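Local atomic coordinates of kojibiose phosphorylase (Gut metagenome, PDB entry 6W0P), a protein that acts as a carbohydrate-active enzyme of glycoside hydrolase family 65, built from a beta-rich N-terminal domain, a helical central catalytic domain and a small C-terminal domain. Residues Y64-K69 / L205-T210; T82-N87 / I177-S182. All coordinates share one frame; numbering follows the deposited sequence.

Contact 1 (Y64-K69 / L205-T210)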
ATOM      1  N   TYR A  64      -9.682  14.468 -19.982  1.00 34.85           N
ATOM      2  CA  TYR A  64      -9.399  13.534 -18.874  1.00 35.55           C
ATOM      3  C   TYR A  64     -10.550  13.600 -17.878  1.00 38.04           C
ATOM      4  O   TYR A  64     -11.319  14.605 -17.887  1.00 39.51           O
ATOM      5  CB  TYR A  64      -8.070  13.906 -18.221  1.00 35.24           C
ATOM      6  CG  TYR A  64      -8.152  15.039 -17.235  1.00 35.10           C
ATOM      7  CD1 TYR A  64      -8.086  16.359 -17.643  1.00 35.55           C
ATOM      8  CD2 TYR A  64      -8.306  14.785 -15.883  1.00 35.27           C
ATOM      9  CE1 TYR A  64      -8.187  17.399 -16.732  1.00 35.60           C
ATOM     10  CE2 TYR A  64      -8.399  15.808 -14.959  1.00 35.00           C
ATOM     11  CZ  TYR A  64      -8.347  17.120 -15.383  1.00 35.27           C
ATOM     12  OH  TYR A  64      -8.428  18.120 -14.456  1.00 35.30           O
ATOM     13  N   GLU A  65     -10.668  12.550 -17.070  1.00 38.47           N
ATOM     14  CA  GLU A  65     -11.606  12.472 -15.929  1.00 39.31           C
ATOM     15  C   GLU A  65     -10.872  11.896 -14.717  1.00 38.07           C
ATOM     16  O   GLU A  65      -9.799  11.266 -14.895  1.00 36.77           O
ATOM     17  CB  GLU A  65     -12.823  11.597 -16.249  1.00 40.44           C
ATOM     18  CG  GLU A  65     -14.090  12.394 -16.468  1.00 42.24           C
ATOM     19  CD  GLU A  65     -14.373  13.441 -15.409  1.00 42.71           C
ATOM     20  OE1 GLU A  65     -14.756  14.558 -15.787  1.00 43.93           O
ATOM     21  OE2 GLU A  65     -14.193  13.139 -14.215  1.00 45.46           O
ATOM     22  N   TYR A  66     -11.496  12.051 -13.549  1.00 37.30           N
ATOM     23  CA  TYR A  66     -11.072  11.431 -12.276  1.00 36.70           C
ATOM     24  C   TYR A  66     -11.736  10.061 -12.116  1.00 36.90           C
ATOM     25  O   TYR A  66     -12.765   9.766 -12.769  1.00 36.29           O
ATOM     26  CB  TYR A  66     -11.405  12.379 -11.132  1.00 36.73           C
ATOM     27  CG  TYR A  66     -10.513  13.585 -11.032  1.00 36.19           C
ATOM     28  CD1 TYR A  66      -9.258  13.494 -10.441  1.00 36.23           C
ATOM     29  CD2 TYR A  66     -10.925  14.825 -11.486  1.00 36.09           C
ATOM     30  CE1 TYR A  66      -8.431  14.600 -10.318  1.00 36.30           C
ATOM     31  CE2 TYR A  66     -10.116  15.944 -11.358  1.00 36.41           C
ATOM     32  CZ  TYR A  66      -8.862  15.832 -10.779  1.00 36.73           C
ATOM     33  OH  TYR A  66      -8.050  16.922 -10.650  1.00 37.43           O
ATOM     34  N   ALA A  67     -11.145   9.215 -11.271  1.00 37.55           N
ATOM     35  CA  ALA A  67     -11.796   7.981 -10.791  1.00 39.41           C
ATOM     36  C   ALA A  67     -13.185   8.346 -10.261  1.00 41.41           C
ATOM     37  O   ALA A  67     -13.317   9.405  -9.642  1.00 42.36           O
ATOM     38  CB  ALA A  67     -10.956   7.317  -9.737  1.00 38.83           C
ATOM     39  N   LEU A  68     -14.176   7.485 -10.474  1.00 45.65           N
ATOM     40  CA  LEU A  68     -15.602   7.745 -10.113  1.00 48.90           C
ATOM     41  C   LEU A  68     -15.774   7.824  -8.591  1.00 51.94           C
ATOM     42  O   LEU A  68     -16.640   8.623  -8.127  1.00 51.40           O
ATOM     43  CB  LEU A  68     -16.457   6.621 -10.696  1.00 49.73           C
ATOM     44  CG  LEU A  68     -16.545   6.611 -12.218  1.00 50.11           C
ATOM     45  CD1 LEU A  68     -17.279   5.368 -12.711  1.00 49.89           C
ATOM     46  CD2 LEU A  68     -17.216   7.883 -12.711  1.00 51.13           C
ATOM     47  N   LYS A  69     -15.010   7.001  -7.866  1.00 54.26           N
ATOM     48  CA  LYS A  69     -14.996   6.929  -6.384  1.00 57.84           C
ATOM     49  C   LYS A  69     -13.556   7.037  -5.871  1.00 55.83           C
ATOM     50  O   LYS A  69     -12.657   6.410  -6.469  1.00 53.32           O
ATOM     51  CB  LYS A  69     -15.639   5.618  -5.909  1.00 63.60           C
ATOM     52  CG  LYS A  69     -14.751   4.380  -5.996  1.00 67.20           C
ATOM     53  CD  LYS A  69     -15.515   3.067  -5.978  1.00 71.53           C
ATOM     54  CE  LYS A  69     -14.683   1.899  -5.475  1.00 73.74           C
ATOM     55  NZ  LYS A  69     -15.522   0.704  -5.209  1.00 75.57           N
ATOM     56  N   LEU A 205     -17.783  14.403 -16.965  1.00 41.33           N
ATOM     57  CA  LEU A 205     -18.545  14.206 -15.707  1.00 42.95           C
ATOM     58  C   LEU A 205     -18.227  15.340 -14.730  1.00 44.25           C
ATOM     59  O   LEU A 205     -19.171  15.896 -14.167  1.00 43.19           O
ATOM     60  CB  LEU A 205     -18.158  12.865 -15.074  1.00 43.13           C
ATOM     61  CG  LEU A 205     -18.321  11.608 -15.937  1.00 43.51           C
ATOM     62  CD1 LEU A 205     -18.153  10.346 -15.097  1.00 42.70           C
ATOM     63  CD2 LEU A 205     -19.676  11.584 -16.632  1.00 44.38           C
ATOM     64  N   THR A 206     -16.936  15.660 -14.561  1.00 45.05           N
ATOM     65  CA  THR A 206     -16.396  16.446 -13.417  1.00 45.96           C
ATOM     66  C   THR A 206     -15.455  17.563 -13.876  1.00 45.36           C
ATOM     67  O   THR A 206     -15.520  18.652 -13.272  1.00 43.49           O
ATOM     68  CB  THR A 206     -15.726  15.489 -12.423  1.00 47.24           C
ATOM     69  OG1 THR A 206     -16.789  15.170 -11.520  1.00 48.95           O
ATOM     70  CG2 THR A 206     -14.535  16.048 -11.676  1.00 47.66           C
ATOM     71  N   THR A 207     -14.611  17.313 -14.887  1.00 44.06           N
ATOM     72  CA  THR A 207     -13.397  18.128 -15.157  1.00 43.66           C
ATOM     73  C   THR A 207     -13.756  19.417 -15.895  1.00 44.83           C
ATOM     74  O   THR A 207     -12.836  20.189 -16.192  1.00 45.01           O
ATOM     75  CB  THR A 207     -12.366  17.282 -15.902  1.00 42.28           C
ATOM     76  OG1 THR A 207     -12.916  16.868 -17.153  1.00 41.18           O
ATOM     77  CG2 THR A 207     -11.961  16.082 -15.079  1.00 42.19           C
ATOM     78  N   ASN A 208     -15.038  19.625 -16.199  1.00 47.62           N
ATOM     79  CA  ASN A 208     -15.569  20.871 -16.818  1.00 49.12           C
ATOM     80  C   ASN A 208     -15.009  20.989 -18.241  1.00 47.02           C
ATOM     81  O   ASN A 208     -14.700  22.112 -18.678  1.00 50.47           O
ATOM     82  CB  ASN A 208     -15.271  22.111 -15.963  1.00 50.55           C
ATOM     83  CG  ASN A 208     -16.503  22.966 -15.757  1.00 53.49           C
ATOM     84  OD1 ASN A 208     -17.432  22.538 -15.064  1.00 53.96           O
ATOM     85  ND2 ASN A 208     -16.521  24.159 -16.344  1.00 53.55           N
ATOM     86  N   GLN A 209     -14.875  19.866 -18.939  1.00 43.84           N
ATOM     87  CA  GLN A 209     -14.336  19.842 -20.319  1.00 41.68           C
ATOM     88  C   GLN A 209     -15.463  19.495 -21.285  1.00 40.39           C
ATOM     89  O   GLN A 209     -16.289  18.611 -20.958  1.00 41.05           O
ATOM     90  CB  GLN A 209     -13.177  18.864 -20.432  1.00 39.98           C
ATOM     91  CG  GLN A 209     -12.003  19.263 -19.556  1.00 39.74           C
ATOM     92  CD  GLN A 209     -10.862  18.298 -19.758  1.00 39.46           C
ATOM     93  OE1 GLN A 209     -11.073  17.081 -19.829  1.00 37.83           O
ATOM     94  NE2 GLN A 209      -9.656  18.845 -19.872  1.00 38.30           N
ATOM     95  N   THR A 210     -15.458  20.166 -22.428  1.00 39.10           N
ATOM     96  CA  THR A 210     -16.476  20.036 -23.492  1.00 39.89           C
ATOM     97  C   THR A 210     -15.795  19.724 -24.825  1.00 39.47           C
ATOM     98  O   THR A 210     -14.610  20.100 -25.012  1.00 38.27           O
ATOM     99  CB  THR A 210     -17.327  21.308 -23.607  1.00 40.54           C
ATOM    100  OG1 THR A 210     -16.504  22.347 -24.150  1.00 40.35           O
ATOM    101  CG2 THR A 210     -17.928  21.719 -22.279  1.00 40.85           C
TER
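In the beta-rich N-terminal domain, the loop joining strands 197-204 and 210-217 turns the backbone N-H groups of Thr206 and Thr207 onto one carboxylate oxygen of Glu65 on the short strand 64-66. Thr207 N, 2.9 Å from Glu65 OE1, arrives on the syn side, whereas Thr206 N, 2.7 Å from the same oxygen, comes from above the carboxylate plane. A bend at chi2 (-48°) folds the Glu65 chain so that OE2 can take Tyr66 N of its own strand at 3.0 Å, again from above the plane. Together the three N-H donors would restrict the rotation of the carboxylate and probably stabilise its negative charge. Beside it, the Gln209 chain runs out extended and places OE1 3.0 Å from Tyr64 N, in a nearly straight bond (165°) on a lone pair in the carbonyl plane; Gln209 NE2 turns instead to Gly62 O and Lys257 O. Thr207 CG2 lies over one face of the Tyr64 ring, 3.9 Å from its centroid, in a CH-pi contact, while Thr207 OG1 bonds with Thr204 OG1. Toward the solvent, Leu68 CD2 rests on Leu205 CD1 at 3.6 Å. The contact thus ties strand 64-66, which pairs antiparallel with strand 83-85, to the loop connecting two neighbouring strands of the large antiparallel sheet, while Tyr64 OH and Tyr66 OH reach Asn402 and Lys404 in the central catalytic region.

Contact 2 (T82-N87 / I177-S182); sequences THFTIN and ILHWGS
Phe84, His179 and Trp180 form an aromatic cluster where the short strand 83-85 of the N-terminal domain meets the loop between strands 165-174 and 186-194. Followed outward, Phe84 first touches the indole with CB, 3.8 Å from Trp180 CZ2, and CG meets the same Trp180 CZ2 at 3.7 Å. With chi1 at 39°, CG sits between the backbone N and the carbonyl carbon, and the ring presents a face to Trp180. The indole edge meets that face in a T-shaped arrangement, planes 74° apart, with NE1 over the ring centre: CD1, CD2, CE1, CE2 and CZ of Phe84 all lie beneath Trp180 NE1, which is nearest to CE2 and CZ at 3.5 Å. Phe84 CD1 also approaches His179 CD2 at 3.9 Å, the two rings nearly parallel but slid so far apart that they barely overlap. The imidazole is held from both of its nitrogens: ND1 accepts Asn87 N at 3.0 Å, tilted 24° from the ring plane, and NE2 is hydrogen-bonded to a water that lies within reach of Thr85 O too. Asn87 spans the rest of the interface. Its OD1 takes Thr58 N, and a second water, donating to both Asn87 O and Ile177 O, links the two backbones. Where the Asn87 side chain lies across Ile177, its ND2 donates to Leu178 O at 2.9 Å, the carbonyl oxygen lying close to the amide plane.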
ATOM      1  N   THR A  82      -7.159   9.056  -8.695  1.00 39.61           N
ATOM      2  CA  THR A  82      -6.302   9.091  -9.902  1.00 38.85           C
ATOM      3  C   THR A  82      -7.075   9.784 -11.026  1.00 37.44           C
ATOM      4  O   THR A  82      -8.302   9.992 -10.888  1.00 36.80           O
ATOM      5  CB  THR A  82      -5.832   7.683 -10.295  1.00 39.27           C
ATOM      6  OG1 THR A  82      -4.741   7.840 -11.208  1.00 39.15           O
ATOM      7  CG2 THR A  82      -6.934   6.840 -10.911  1.00 39.20           C
ATOM      8  N   HIS A  83      -6.385  10.163 -12.097  1.00 35.52           N
ATOM      9  CA  HIS A  83      -7.047  10.706 -13.309  1.00 35.13           C
ATOM     10  C   HIS A  83      -6.418  10.053 -14.529  1.00 34.50           C
ATOM     11  O   HIS A  83      -5.345   9.428 -14.380  1.00 33.76           O
ATOM     12  CB  HIS A  83      -7.009  12.235 -13.326  1.00 35.01           C
ATOM     13  CG  HIS A  83      -5.640  12.775 -13.519  1.00 34.23           C
ATOM     14  ND1 HIS A  83      -4.770  12.960 -12.473  1.00 33.97           N
ATOM     15  CD2 HIS A  83      -4.994  13.163 -14.632  1.00 34.07           C
ATOM     16  CE1 HIS A  83      -3.649  13.459 -12.931  1.00 34.11           C
ATOM     17  NE2 HIS A  83      -3.753  13.572 -14.259  1.00 33.61           N
ATOM     18  N   PHE A  84      -7.107  10.155 -15.662  1.00 34.69           N
ATOM     19  CA  PHE A  84      -6.778   9.415 -16.908  1.00 34.74           C
ATOM     20  C   PHE A  84      -7.393  10.134 -18.117  1.00 34.58           C
ATOM     21  O   PHE A  84      -8.473  10.740 -17.966  1.00 35.03           O
ATOM     22  CB  PHE A  84      -7.243   7.959 -16.765  1.00 34.50           C
ATOM     23  CG  PHE A  84      -8.568   7.789 -16.063  1.00 34.67           C
ATOM     24  CD1 PHE A  84      -9.762   7.961 -16.745  1.00 35.00           C
ATOM     25  CD2 PHE A  84      -8.621   7.465 -14.716  1.00 34.70           C
ATOM     26  CE1 PHE A  84     -10.981   7.822 -16.096  1.00 35.54           C
ATOM     27  CE2 PHE A  84      -9.839   7.329 -14.068  1.00 35.10           C
ATOM     28  CZ  PHE A  84     -11.018   7.522 -14.756  1.00 35.61           C
ATOM     29  N   THR A  85      -6.699  10.062 -19.258  1.00 34.19           N
ATOM     30  CA  THR A  85      -7.159  10.453 -20.622  1.00 33.73           C
ATOM     31  C   THR A  85      -8.293   9.510 -21.014  1.00 33.49           C
ATOM     32  O   THR A  85      -8.107   8.301 -20.867  1.00 32.58           O
ATOM     33  CB  THR A  85      -5.989  10.404 -21.611  1.00 34.20           C
ATOM     34  OG1 THR A  85      -4.890  11.118 -21.047  1.00 34.43           O
ATOM     35  CG2 THR A  85      -6.288  11.020 -22.957  1.00 34.96           C
ATOM     36  N   ILE A  86      -9.442  10.042 -21.437  1.00 33.58           N
ATOM     37  CA  ILE A  86     -10.691   9.231 -21.573  1.00 33.33           C
ATOM     38  C   ILE A  86     -10.971   8.937 -23.053  1.00 32.59           C
ATOM     39  O   ILE A  86     -10.762   9.801 -23.928  1.00 31.47           O
ATOM     40  CB  ILE A  86     -11.883   9.902 -20.865  1.00 33.91           C
ATOM     41  CG1 ILE A  86     -12.046  11.364 -21.284  1.00 34.79           C
ATOM     42  CG2 ILE A  86     -11.752   9.759 -19.359  1.00 34.11           C
ATOM     43  CD1 ILE A  86     -13.316  12.018 -20.794  1.00 35.65           C
ATOM     44  N   ASN A  87     -11.401   7.711 -23.316  1.00 32.23           N
ATOM     45  CA  ASN A  87     -11.994   7.331 -24.614  1.00 32.04           C
ATOM     46  C   ASN A  87     -13.065   8.383 -24.901  1.00 32.81           C
ATOM     47  O   ASN A  87     -13.873   8.723 -23.968  1.00 31.90           O
ATOM     48  CB  ASN A  87     -12.531   5.903 -24.570  1.00 31.88           C
ATOM     49  CG  ASN A  87     -12.812   5.333 -25.940  1.00 31.93           C
ATOM     50  OD1 ASN A  87     -12.481   5.961 -26.953  1.00 31.08           O
ATOM     51  ND2 ASN A  87     -13.490   4.183 -25.962  1.00 31.55           N
ATOM     52  N   ILE A 177     -19.140   5.891 -25.644  1.00 41.03           N
ATOM     53  CA  ILE A 177     -17.979   4.946 -25.582  1.00 40.11           C
ATOM     54  C   ILE A 177     -17.574   4.768 -24.119  1.00 38.77           C
ATOM     55  O   ILE A 177     -17.655   5.745 -23.333  1.00 37.21           O
ATOM     56  CB  ILE A 177     -16.802   5.390 -26.486  1.00 41.24           C
ATOM     57  CG1 ILE A 177     -16.580   6.902 -26.584  1.00 43.31           C
ATOM     58  CG2 ILE A 177     -17.008   4.850 -27.883  1.00 41.45           C
ATOM     59  CD1 ILE A 177     -16.363   7.624 -25.297  1.00 44.04           C
ATOM     60  N   LEU A 178     -17.157   3.562 -23.759  1.00 38.32           N
ATOM     61  CA  LEU A 178     -16.675   3.277 -22.389  1.00 37.95           C
ATOM     62  C   LEU A 178     -15.168   3.539 -22.317  1.00 37.34           C
ATOM     63  O   LEU A 178     -14.457   3.423 -23.346  1.00 37.70           O
ATOM     64  CB  LEU A 178     -17.000   1.828 -22.006  1.00 38.75           C
ATOM     65  CG  LEU A 178     -18.448   1.377 -22.231  1.00 39.60           C
ATOM     66  CD1 LEU A 178     -18.597  -0.110 -21.892  1.00 38.72           C
ATOM     67  CD2 LEU A 178     -19.437   2.242 -21.424  1.00 39.63           C
ATOM     68  N   HIS A 179     -14.714   3.913 -21.126  1.00 37.45           N
ATOM     69  CA  HIS A 179     -13.310   3.830 -20.659  1.00 36.96           C
ATOM     70  C   HIS A 179     -13.192   2.734 -19.598  1.00 36.89           C
ATOM     71  O   HIS A 179     -14.204   2.472 -18.904  1.00 36.61           O
ATOM     72  CB  HIS A 179     -12.857   5.176 -20.108  1.00 36.82           C
ATOM     73  CG  HIS A 179     -11.380   5.295 -20.117  1.00 36.62           C
ATOM     74  ND1 HIS A 179     -10.697   5.725 -21.232  1.00 35.40           N
ATOM     75  CD2 HIS A 179     -10.460   5.013 -19.169  1.00 36.26           C
ATOM     76  CE1 HIS A 179      -9.404   5.704 -20.964  1.00 36.21           C
ATOM     77  NE2 HIS A 179      -9.232   5.284 -19.702  1.00 35.43           N
ATOM     78  N   TRP A 180     -12.013   2.116 -19.500  1.00 37.00           N
ATOM     79  CA  TRP A 180     -11.733   0.919 -18.657  1.00 37.24           C
ATOM     80  C   TRP A 180     -12.727  -0.211 -18.988  1.00 37.94           C
ATOM     81  O   TRP A 180     -12.880  -1.102 -18.156  1.00 39.14           O
ATOM     82  CB  TRP A 180     -11.765   1.274 -17.155  1.00 36.68           C
ATOM     83  CG  TRP A 180     -10.858   2.392 -16.722  1.00 36.46           C
ATOM     84  CD1 TRP A 180     -11.214   3.503 -16.006  1.00 36.07           C
ATOM     85  CD2 TRP A 180      -9.440   2.526 -16.975  1.00 35.65           C
ATOM     86  NE1 TRP A 180     -10.121   4.311 -15.804  1.00 35.81           N
ATOM     87  CE2 TRP A 180      -9.023   3.739 -16.383  1.00 35.14           C
ATOM     88  CE3 TRP A 180      -8.485   1.753 -17.658  1.00 35.99           C
ATOM     89  CZ2 TRP A 180      -7.705   4.190 -16.444  1.00 35.41           C
ATOM     90  CZ3 TRP A 180      -7.176   2.195 -17.717  1.00 35.39           C
ATOM     91  CH2 TRP A 180      -6.798   3.404 -17.122  1.00 35.64           C
ATOM     92  N   GLY A 181     -13.378  -0.188 -20.156  1.00 38.42           N
ATOM     93  CA  GLY A 181     -14.451  -1.135 -20.535  1.00 39.45           C
ATOM     94  C   GLY A 181     -15.644  -1.172 -19.565  1.00 40.75           C
ATOM     95  O   GLY A 181     -16.413  -2.171 -19.626  1.00 40.69           O
ATOM     96  N   SER A 182     -15.830  -0.150 -18.718  1.00 40.65           N
ATOM     97  CA  SER A 182     -16.874  -0.114 -17.651  1.00 41.86           C
ATOM     98  C   SER A 182     -17.830   1.071 -17.817  1.00 41.32           C
ATOM     99  O   SER A 182     -19.026   0.842 -17.687  1.00 42.36           O
ATOM    100  CB  SER A 182     -16.264  -0.093 -16.276  1.00 42.14           C
ATOM    101  OG  SER A 182     -15.195  -1.015 -16.226  1.00 45.06           O
TER
HETATM  102  O   HOH W   1      -6.531   5.831 -19.760  1.00 39.03           O
HETATM  103  O   HOH W   2     -15.823   7.510 -22.085  1.00 33.34           O

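How the contacts relate
Both contacts anchor the same two-stranded sheet, contact 1 through strand 64-66 and contact 2 through strand 83-85, whose backbones pair directly: Glu65 N lies 3.0 Å from Phe84 O. Their centres are about 10 Å apart, and along the chain contact 2 is nested within the loop closed by contact 1. Contact 1 is partly buried, with leucines at an exposed margin, and relies on a carboxylate gripped by main-chain N-H groups. Contact 2 is largely buried and combines aromatic packing with imidazole, amide and backbone hydrogen bonds and bridging waters. The small sheet is therefore fastened to two different loops of the N-terminal domain, each lying between longer strands.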